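Local coordinates for chitin binding protein (Tectaria macrodonta, PDB 6IF7) that is possibly a copper-dependent lytic polysaccharide monooxygenase of family AA10 that binds chitin, and is insecticidal, at residues G2-P7 with I161-Q166; Y12-E17 with P25-A30; Y40-V45 with R96-A101. All coordinates share one frame; numbering follows the deposited sequence.

Interaction 1: G2-P7 with I161-Q166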
loop_
_atom_site.group_PDB
_atom_site.type_symbol
_atom_site.label_atom_id
_atom_site.label_comp_id
_atom_site.label_asym_id
_atom_site.label_seq_id
_atom_site.Cartn_x
_atom_site.Cartn_y
_atom_site.Cartn_z
ATOM N N GLY A 2 9.564 -4.785 3.384
ATOM C CA GLY A 2 8.488 -5.458 2.655
ATOM C C GLY A 2 7.481 -4.497 2.073
ATOM O O GLY A 2 7.684 -3.292 2.072
ATOM N N SER A 3 6.394 -5.062 1.581
ATOM C CA SER A 3 5.253 -4.320 1.070
ATOM C C SER A 3 4.086 -5.333 0.974
ATOM O O SER A 3 4.285 -6.527 1.256
ATOM C CB SER A 3 5.556 -3.730 -0.315
ATOM O OG SER A 3 4.636 -2.701 -0.661
ATOM N N MET A 4 2.905 -4.856 0.562
ATOM C CA MET A 4 1.746 -5.717 0.337
ATOM C C MET A 4 1.918 -6.578 -0.891
ATOM O O MET A 4 2.353 -6.118 -1.963
ATOM C CB MET A 4 0.429 -4.929 0.226
ATOM C CG MET A 4 -0.159 -4.535 1.565
ATOM S SD MET A 4 -0.754 -5.948 2.559
ATOM C CE MET A 4 -2.287 -6.299 1.719
ATOM N N GLU A 5 1.574 -7.846 -0.689
ATOM C CA GLU A 5 1.647 -8.881 -1.704
ATOM C C GLU A 5 0.268 -9.212 -2.260
ATOM O O GLU A 5 0.138 -9.445 -3.455
ATOM C CB GLU A 5 2.277 -10.153 -1.127
ATOM C CG GLU A 5 2.437 -11.279 -2.141
ATOM C CD GLU A 5 3.055 -12.517 -1.536
ATOM O OE1 GLU A 5 3.998 -13.019 -2.140
ATOM O OE2 GLU A 5 2.616 -12.979 -0.458
ATOM N N ASP A 6 -0.755 -9.241 -1.410
ATOM C CA ASP A 6 -2.098 -9.559 -1.881
ATOM C C ASP A 6 -3.117 -8.829 -1.001
ATOM O O ASP A 6 -3.209 -9.153 0.182
ATOM C CB ASP A 6 -2.294 -11.067 -1.846
ATOM C CG ASP A 6 -3.486 -11.541 -2.656
ATOM O OD1 ASP A 6 -3.759 -11.025 -3.769
ATOM O OD2 ASP A 6 -4.155 -12.472 -2.163
ATOM N N PRO A 7 -3.829 -7.820 -1.529
ATOM C CA PRO A 7 -3.625 -7.246 -2.865
ATOM C C PRO A 7 -2.296 -6.507 -3.015
ATOM O O PRO A 7 -1.942 -5.675 -2.168
ATOM C CB PRO A 7 -4.762 -6.219 -2.989
ATOM C CG PRO A 7 -5.012 -5.776 -1.581
ATOM C CD PRO A 7 -4.755 -6.998 -0.725
ATOM N N ILE A 161 -6.460 0.309 -0.883
ATOM C CA ILE A 161 -6.153 -0.120 0.453
ATOM C C ILE A 161 -4.762 0.406 0.830
ATOM O O ILE A 161 -3.781 0.199 0.102
ATOM C CB ILE A 161 -6.262 -1.634 0.547
ATOM C CG1 ILE A 161 -7.744 -2.004 0.381
ATOM C CG2 ILE A 161 -5.697 -2.139 1.864
ATOM C CD1 ILE A 161 -8.005 -3.474 0.279
ATOM N N TYR A 162 -4.723 1.115 1.956
ATOM C CA TYR A 162 -3.517 1.690 2.512
ATOM C C TYR A 162 -3.150 0.888 3.760
ATOM O O TYR A 162 -3.961 0.738 4.693
ATOM C CB TYR A 162 -3.746 3.140 2.880
ATOM C CG TYR A 162 -2.494 3.981 3.085
ATOM C CD1 TYR A 162 -1.554 4.135 2.066
ATOM C CD2 TYR A 162 -2.289 4.679 4.270
ATOM C CE1 TYR A 162 -0.424 4.937 2.234
ATOM C CE2 TYR A 162 -1.177 5.495 4.447
ATOM C CZ TYR A 162 -0.239 5.620 3.440
ATOM O OH TYR A 162 0.865 6.433 3.635
ATOM N N VAL A 163 -1.941 0.338 3.742
ATOM C CA VAL A 163 -1.432 -0.455 4.852
ATOM C C VAL A 163 -0.232 0.260 5.448
ATOM O O VAL A 163 0.729 0.606 4.736
ATOM C CB VAL A 163 -1.124 -1.899 4.415
ATOM C CG1 VAL A 163 -0.659 -2.754 5.589
ATOM C CG2 VAL A 163 -2.385 -2.496 3.818
ATOM N N ILE A 164 -0.321 0.500 6.759
ATOM C CA ILE A 164 0.757 1.063 7.543
ATOM C C ILE A 164 1.312 -0.040 8.455
ATOM O O ILE A 164 0.568 -0.618 9.254
ATOM C CB ILE A 164 0.246 2.244 8.410
ATOM C CG1 ILE A 164 -0.408 3.307 7.541
ATOM C CG2 ILE A 164 1.388 2.841 9.218
ATOM C CD1 ILE A 164 -1.240 4.326 8.302
ATOM N N TRP A 165 2.605 -0.332 8.340
ATOM C CA TRP A 165 3.296 -1.326 9.194
ATOM C C TRP A 165 4.179 -0.572 10.181
ATOM O O TRP A 165 5.264 -0.113 9.812
ATOM C CB TRP A 165 4.134 -2.270 8.315
ATOM C CG TRP A 165 4.850 -3.421 9.008
ATOM C CD1 TRP A 165 4.533 -3.990 10.204
ATOM C CD2 TRP A 165 5.953 -4.189 8.480
ATOM N NE1 TRP A 165 5.394 -5.035 10.477
ATOM C CE2 TRP A 165 6.268 -5.179 9.429
ATOM C CE3 TRP A 165 6.725 -4.108 7.302
ATOM C CZ2 TRP A 165 7.314 -6.107 9.238
ATOM C CZ3 TRP A 165 7.765 -5.015 7.119
ATOM C CH2 TRP A 165 8.046 -6.011 8.079
ATOM N N GLN A 166 3.701 -0.411 11.419
ATOM C CA GLN A 166 4.457 0.281 12.481
ATOM C C GLN A 166 5.231 -0.756 13.327
ATOM O O GLN A 166 4.644 -1.674 13.898
ATOM C CB GLN A 166 3.501 1.126 13.351
ATOM C CG GLN A 166 4.143 1.897 14.510
ATOM C CD GLN A 166 5.199 2.925 14.084
ATOM O OE1 GLN A 166 4.878 3.999 13.586
ATOM N NE2 GLN A 166 6.461 2.602 14.307
#
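The indole of Trp165 meets Gly2 at its edge: the backbone N of Gly2 lies near the ring plane, 4.2 Å from CZ3. Glycine suits the place because its phi of 160° is reached readily only without a side chain. Other aromatic rings also meet the indole: Phe107 stacks on it, Tyr97 and Phe174 meet it at steeper angles, and His103, a copper ligand, lies against it with the two planes about 30° apart. Further along, Met4 brings its flexible thioether across Val163 at roughly a right angle. The CG of Met4 sits 3.8 Å from Val163 CG2, and its SD follows at 4.0 Å from that same methyl. With CG anti to the carbonyl carbon (chi1 -81°) and further bends at chi2 and chi3, the methionine chain curls over the methyl instead of running past it.

No hydrogen bond joins the two segments; 2-6 belongs to a four-stranded antiparallel sheet and 159-167 to a mixed one, and they pack face to face, as in the immunoglobulin-like beta-sandwich core of AA10 enzymes. The CA atoms of Met4 and Val163 stand 7.6 Å apart, and the side chains between them meet directly, CG of the methionine on CG2 of the valine. Alternation along 161-166 turns Ile161, Val163 and Trp165 inward, and beta-branched Ile161 and Val163 favour the extended backbone. Near the end of strand 2-6 a classic beta bulge sets Glu5 and Asp6 both opposite Arg96 of the neighbouring strand. Just beyond it, after a cis peptide bond, the compact ring of Pro7 turns in and its CG reaches the CD1 methyl of Ile161 at 4.2 Å.

Interaction 2: Y12-E17 with P25-A30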
loop_
_atom_site.group_PDB
_atom_site.type_symbol
_atom_site.label_atom_id
_atom_site.label_comp_id
_atom_site.label_asym_id
_atom_site.label_seq_id
_atom_site.Cartn_x
_atom_site.Cartn_y
_atom_site.Cartn_z
ATOM N N TYR A 12 5.530 -2.938 -5.441
ATOM C CA TYR A 12 5.959 -4.318 -5.679
ATOM C C TYR A 12 5.505 -4.821 -7.033
ATOM O O TYR A 12 6.273 -5.506 -7.706
ATOM C CB TYR A 12 5.495 -5.236 -4.561
ATOM C CG TYR A 12 5.967 -6.686 -4.666
ATOM C CD1 TYR A 12 7.276 -7.007 -5.064
ATOM C CD2 TYR A 12 5.109 -7.738 -4.312
ATOM C CE1 TYR A 12 7.719 -8.328 -5.104
ATOM C CE2 TYR A 12 5.527 -9.082 -4.368
ATOM C CZ TYR A 12 6.830 -9.377 -4.784
ATOM O OH TYR A 12 7.233 -10.692 -4.860
ATOM N N ARG A 13 4.292 -4.469 -7.458
ATOM C CA ARG A 13 3.820 -4.789 -8.821
ATOM C C ARG A 13 4.702 -4.178 -9.930
ATOM O O ARG A 13 5.051 -4.864 -10.900
ATOM C CB ARG A 13 2.377 -4.321 -9.020
ATOM C CG ARG A 13 1.814 -4.585 -10.421
ATOM C CD ARG A 13 0.347 -4.141 -10.588
ATOM N NE ARG A 13 -0.594 -5.203 -10.239
ATOM C CZ ARG A 13 -0.854 -6.280 -10.977
ATOM N NH1 ARG A 13 -0.267 -6.465 -12.151
ATOM N NH2 ARG A 13 -1.726 -7.183 -10.542
ATOM N N CYS A 14 5.023 -2.890 -9.810
ATOM C CA CYS A 14 5.898 -2.244 -10.799
ATOM C C CYS A 14 7.289 -2.899 -10.823
ATOM O O CYS A 14 7.828 -3.140 -11.899
ATOM C CB CYS A 14 5.971 -0.726 -10.610
ATOM S SG CYS A 14 4.397 0.117 -10.929
ATOM N N ARG A 15 7.824 -3.264 -9.661
ATOM C CA ARG A 15 9.029 -4.107 -9.624
ATOM C C ARG A 15 8.884 -5.382 -10.451
ATOM O O ARG A 15 9.802 -5.733 -11.203
ATOM C CB ARG A 15 9.406 -4.493 -8.184
ATOM C CG ARG A 15 10.482 -5.565 -8.061
ATOM C CD ARG A 15 11.837 -5.017 -8.473
ATOM N NE ARG A 15 12.854 -6.066 -8.594
ATOM C CZ ARG A 15 13.086 -6.801 -9.681
ATOM N NH1 ARG A 15 12.379 -6.661 -10.783
ATOM N NH2 ARG A 15 14.046 -7.700 -9.656
ATOM N N LEU A 16 7.762 -6.088 -10.281
ATOM C CA LEU A 16 7.547 -7.360 -10.978
ATOM C C LEU A 16 7.282 -7.205 -12.463
ATOM O O LEU A 16 7.443 -8.156 -13.210
ATOM C CB LEU A 16 6.446 -8.186 -10.313
ATOM C CG LEU A 16 6.804 -8.706 -8.921
ATOM C CD1 LEU A 16 5.646 -9.533 -8.378
ATOM C CD2 LEU A 16 8.086 -9.547 -8.904
ATOM N N GLU A 17 6.908 -6.010 -12.899
ATOM C CA GLU A 17 6.841 -5.721 -14.326
ATOM C C GLU A 17 8.212 -5.404 -14.948
ATOM O O GLU A 17 8.272 -5.218 -16.155
ATOM C CB GLU A 17 5.901 -4.561 -14.588
ATOM C CG GLU A 17 4.468 -4.833 -14.213
ATOM C CD GLU A 17 3.560 -3.680 -14.591
ATOM O OE1 GLU A 17 4.061 -2.756 -15.262
ATOM O OE2 GLU A 17 2.357 -3.693 -14.228
ATOM N N PRO A 25 0.991 0.836 -18.556
ATOM C CA PRO A 25 1.108 2.296 -18.686
ATOM C C PRO A 25 1.356 3.026 -17.345
ATOM O O PRO A 25 2.216 3.921 -17.262
ATOM C CB PRO A 25 -0.249 2.702 -19.274
ATOM C CG PRO A 25 -0.724 1.490 -20.014
ATOM C CD PRO A 25 -0.217 0.317 -19.240
ATOM N N ALA A 26 0.639 2.632 -16.293
ATOM C CA ALA A 26 0.823 3.292 -15.000
ATOM C C ALA A 26 2.240 3.082 -14.444
ATOM O O ALA A 26 2.837 4.005 -13.928
ATOM C CB ALA A 26 -0.238 2.841 -14.009
ATOM N N CYS A 27 2.771 1.871 -14.539
ATOM C CA CYS A 27 4.139 1.607 -14.068
ATOM C C CYS A 27 5.183 2.287 -14.933
ATOM O O CYS A 27 6.211 2.726 -14.413
ATOM C CB CYS A 27 4.437 0.108 -13.985
ATOM S SG CYS A 27 3.595 -0.764 -12.640
ATOM N N GLN A 28 4.935 2.361 -16.249
ATOM C CA GLN A 28 5.817 3.099 -17.150
ATOM C C GLN A 28 5.965 4.542 -16.689
ATOM O O GLN A 28 7.082 5.039 -16.551
ATOM C CB GLN A 28 5.263 3.090 -18.562
ATOM C CG GLN A 28 5.464 1.786 -19.304
ATOM C CD GLN A 28 4.766 1.821 -20.640
ATOM O OE1 GLN A 28 4.749 2.844 -21.327
ATOM N NE2 GLN A 28 4.173 0.727 -21.005
ATOM N N ALA A 29 4.823 5.184 -16.442
ATOM C CA ALA A 29 4.787 6.551 -15.932
ATOM C C ALA A 29 5.502 6.666 -14.585
ATOM O O ALA A 29 6.311 7.574 -14.382
ATOM C CB ALA A 29 3.348 7.033 -15.810
ATOM N N ALA A 30 5.225 5.720 -13.687
ATOM C CA ALA A 30 5.815 5.718 -12.341
ATOM C C ALA A 30 7.351 5.543 -12.337
ATOM O O ALA A 30 8.065 6.229 -11.581
ATOM C CB ALA A 30 5.161 4.641 -11.477
#
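Cys14 and Cys27 are joined covalently, SG to SG, at 2.1 Å. The torsion about the S-S bond is -83°, close to the 90° magnitude that disulfides prefer and left-handed in sign. Both CB atoms point to the other helix, and chi1 then places each sulfur anti to its carbonyl carbon (-66° in Cys14 and -72° in Cys27), a common choice on a helix. The bond draws the CA atoms of Cys14 and Cys27 to 5.3 Å, closer than two helices could pack through larger side chains.

Van der Waals contact adds Glu17. Its chain, extended beyond CG, lays the carboxylate alongside the disulfide: OE1 comes to 3.2 Å from Cys27 CB, and the carboxylate carbon CD lies 3.5 Å from Cys27 SG. On the second helix Ala30 also turns inward, small enough to leave the bridge its room, while Phe39 of helix 36-40 touches both Cys14 and Ala30.

The polar ends are held by the chain leading into helix 25-34. Glu17 OE1 accepts a hydrogen bond from Ser24 N and a weak one from Thr23 N, and Ser24 OG in turn accepts from Cys27 N; the acid thus ties the end of one helix to the beginning of the next. Proline fits at position 25 because residues in a first helical turn need not donate a backbone N-H within the helix. Main-chain bonds maintain the helices themselves, with Glu17 N reaching Arg13 O at 3.0 Å and Ala30 N reaching Ala26 O.

The arrangement is an interhelical disulfide staple across a short loop, set in the helical insertion between the first strands of the core, consistent with the L2 region of AA10 enzymes.

Interaction 3: Y40-V45 with R96-A101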
loop_
_atom_site.group_PDB
_atom_site.type_symbol
_atom_site.label_atom_id
_atom_site.label_comp_id
_atom_site.label_asym_id
_atom_site.label_seq_id
_atom_site.Cartn_x
_atom_site.Cartn_y
_atom_site.Cartn_z
ATOM N N TYR A 40 13.653 -1.210 -7.459
ATOM C CA TYR A 40 14.448 -2.272 -6.877
ATOM C C TYR A 40 14.460 -2.160 -5.352
ATOM O O TYR A 40 14.657 -3.157 -4.694
ATOM C CB TYR A 40 15.872 -2.280 -7.431
ATOM C CG TYR A 40 15.932 -2.581 -8.909
ATOM C CD1 TYR A 40 15.496 -3.805 -9.400
ATOM C CD2 TYR A 40 16.409 -1.636 -9.815
ATOM C CE1 TYR A 40 15.559 -4.099 -10.754
ATOM C CE2 TYR A 40 16.484 -1.916 -11.164
ATOM C CZ TYR A 40 16.054 -3.152 -11.624
ATOM O OH TYR A 40 16.072 -3.421 -12.963
ATOM N N ASP A 41 14.243 -0.955 -4.810
ATOM C CA ASP A 41 14.017 -0.743 -3.369
ATOM C C ASP A 41 12.524 -0.708 -2.998
ATOM O O ASP A 41 12.099 0.105 -2.148
ATOM C CB ASP A 41 14.668 0.571 -2.908
ATOM C CG ASP A 41 16.139 0.677 -3.281
ATOM O OD1 ASP A 41 16.758 -0.359 -3.595
ATOM O OD2 ASP A 41 16.657 1.806 -3.268
ATOM N N TRP A 42 11.732 -1.609 -3.596
ATOM C CA TRP A 42 10.264 -1.658 -3.373
ATOM C C TRP A 42 9.906 -1.952 -1.910
ATOM O O TRP A 42 8.800 -1.613 -1.435
ATOM C CB TRP A 42 9.577 -2.683 -4.302
ATOM C CG TRP A 42 10.078 -4.071 -4.096
ATOM C CD1 TRP A 42 11.102 -4.668 -4.755
ATOM C CD2 TRP A 42 9.622 -5.011 -3.124
ATOM N NE1 TRP A 42 11.301 -5.946 -4.278
ATOM C CE2 TRP A 42 10.406 -6.177 -3.269
ATOM C CE3 TRP A 42 8.611 -4.997 -2.161
ATOM C CZ2 TRP A 42 10.215 -7.308 -2.482
ATOM C CZ3 TRP A 42 8.408 -6.145 -1.384
ATOM C CH2 TRP A 42 9.202 -7.271 -1.547
ATOM N N ASN A 43 10.841 -2.578 -1.204
ATOM C CA ASN A 43 10.616 -3.002 0.176
ATOM C C ASN A 43 10.923 -1.942 1.235
ATOM O O ASN A 43 10.867 -2.230 2.438
ATOM C CB ASN A 43 11.417 -4.291 0.456
ATOM C CG ASN A 43 12.925 -4.095 0.328
ATOM O OD1 ASN A 43 13.399 -3.065 -0.142
ATOM N ND2 ASN A 43 13.681 -5.102 0.737
ATOM N N GLU A 44 11.248 -0.728 0.796
ATOM C CA GLU A 44 11.709 0.301 1.697
ATOM C C GLU A 44 10.996 1.631 1.441
ATOM O O GLU A 44 11.629 2.689 1.392
ATOM C CB GLU A 44 13.248 0.434 1.610
ATOM C CG GLU A 44 13.852 1.081 2.842
ATOM C CD GLU A 44 15.355 1.225 2.771
ATOM O OE1 GLU A 44 15.837 2.052 1.991
ATOM O OE2 GLU A 44 16.046 0.517 3.514
ATOM N N VAL A 45 9.671 1.582 1.314
ATOM C CA VAL A 45 8.850 2.800 1.400
ATOM C C VAL A 45 8.625 3.087 2.894
ATOM O O VAL A 45 7.555 2.864 3.456
ATOM C CB VAL A 45 7.538 2.688 0.602
ATOM C CG1 VAL A 45 6.794 4.008 0.620
ATOM C CG2 VAL A 45 7.834 2.244 -0.836
ATOM N N ARG A 96 -1.967 -10.873 2.119
ATOM C CA ARG A 96 -0.549 -11.228 2.289
ATOM C C ARG A 96 0.305 -9.985 2.214
ATOM O O ARG A 96 0.086 -9.159 1.346
ATOM C CB ARG A 96 -0.100 -12.202 1.208
ATOM C CG ARG A 96 -0.932 -13.471 1.106
ATOM C CD ARG A 96 -0.650 -14.430 2.239
ATOM N NE ARG A 96 -1.449 -15.655 2.095
ATOM C CZ ARG A 96 -2.622 -15.923 2.699
ATOM N NH1 ARG A 96 -3.216 -15.070 3.551
ATOM N NH2 ARG A 96 -3.209 -17.092 2.462
ATOM N N TYR A 97 1.263 -9.866 3.141
ATOM C CA TYR A 97 2.283 -8.802 3.158
ATOM C C TYR A 97 3.621 -9.511 3.085
ATOM O O TYR A 97 4.015 -10.219 4.037
ATOM C CB TYR A 97 2.203 -7.970 4.453
ATOM C CG TYR A 97 3.052 -6.703 4.449
ATOM C CD1 TYR A 97 4.442 -6.739 4.585
ATOM C CD2 TYR A 97 2.452 -5.461 4.307
ATOM C CE1 TYR A 97 5.186 -5.581 4.559
ATOM C CE2 TYR A 97 3.191 -4.304 4.292
ATOM C CZ TYR A 97 4.546 -4.367 4.411
ATOM O OH TYR A 97 5.224 -3.167 4.398
ATOM N N ILE A 98 4.313 -9.323 1.965
ATOM C CA ILE A 98 5.609 -9.980 1.746
ATOM C C ILE A 98 6.686 -9.204 2.504
ATOM O O ILE A 98 6.807 -7.967 2.376
ATOM C CB ILE A 98 5.988 -10.186 0.244
ATOM C CG1 ILE A 98 7.360 -10.899 0.122
ATOM C CG2 ILE A 98 6.039 -8.877 -0.540
ATOM C CD1 ILE A 98 7.660 -11.441 -1.266
ATOM N N ALA A 99 7.432 -9.943 3.315
ATOM C CA ALA A 99 8.470 -9.374 4.149
ATOM C C ALA A 99 9.805 -9.984 3.725
ATOM O O ALA A 99 10.031 -11.174 3.907
ATOM C CB ALA A 99 8.180 -9.643 5.619
ATOM N N THR A 100 10.666 -9.154 3.125
ATOM C CA THR A 100 12.070 -9.508 2.866
ATOM C C THR A 100 12.849 -9.630 4.196
ATOM O O THR A 100 13.803 -10.387 4.286
ATOM C CB THR A 100 12.766 -8.472 1.950
ATOM O OG1 THR A 100 12.742 -7.186 2.573
ATOM C CG2 THR A 100 12.057 -8.364 0.614
ATOM N N ALA A 101 12.436 -8.870 5.201
ATOM C CA ALA A 101 12.926 -8.997 6.576
ATOM C C ALA A 101 11.748 -8.763 7.513
ATOM O O ALA A 101 11.155 -7.675 7.504
ATOM C CB ALA A 101 14.022 -7.965 6.851
#
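Asn43 donates the hydrogen bond across this contact: its ND2 reaches Thr100 OG1 at 2.9 Å, with an N-H...O angle of 155°. The hydroxyl lies 16° out of the amide plane, a modest tilt. Asn43 CG falls between its backbone N and carbonyl carbon (chi1 63°), which swings the short amide over to the threonine. Thr100 OG1 also makes a weak hydrogen bond to His1 O, so one small hydroxyl joins the amide to a copper ligand. With a leucine in place of Asn43, the hydroxyl of Thr100 would probably lose its donor and be freer to turn.

Apolar contacts run beside the polar one. The six-membered end of Trp42 lies obliquely against two methyls, with CH2 3.7 Å from Ile98 CG2 and also 3.7 Å from Thr100 CG2. Threonine thus serves both neighbours, hydroxyl to Asn43 and methyl to Trp42. One face of the indole carries Asn43 CB, 3.8 Å above the plane.

The loop is shaped by a type I beta turn from Asp41 to Glu44, closed by Glu44 N to Asp41 O at 3.2 Å, with Trp42 and Asn43 at its corners. Glu44 OE2 is hydrogen-bonded to His1 NE2; the turn and the loop residue Thr100 thus contact His1, consistent with a second shell to the histidine brace of AA10 enzymes.

In the fold
One segment of each of interactions 1 and 3, on strands 2-6 and 95-99, lies in the same sheet, and the contact centres are about 9 Å apart; the strands pair through Glu5 N and Arg96 O at 2.8 Å. Interaction 2 stands farther out, about 17 Å from interaction 1 and 15 Å from interaction 3, centre to centre. It meets the latter through aromatic rings, with Tyr12 CD1 3.6 Å from Trp42 CD2. Interactions 1 and 3 both come near the copper held by His1 and His103: the Trp165 side chain lies about 5 Å from the ion, and that of Thr100 about 6 Å. Interaction 2 lies away from this site and from the bound glycan.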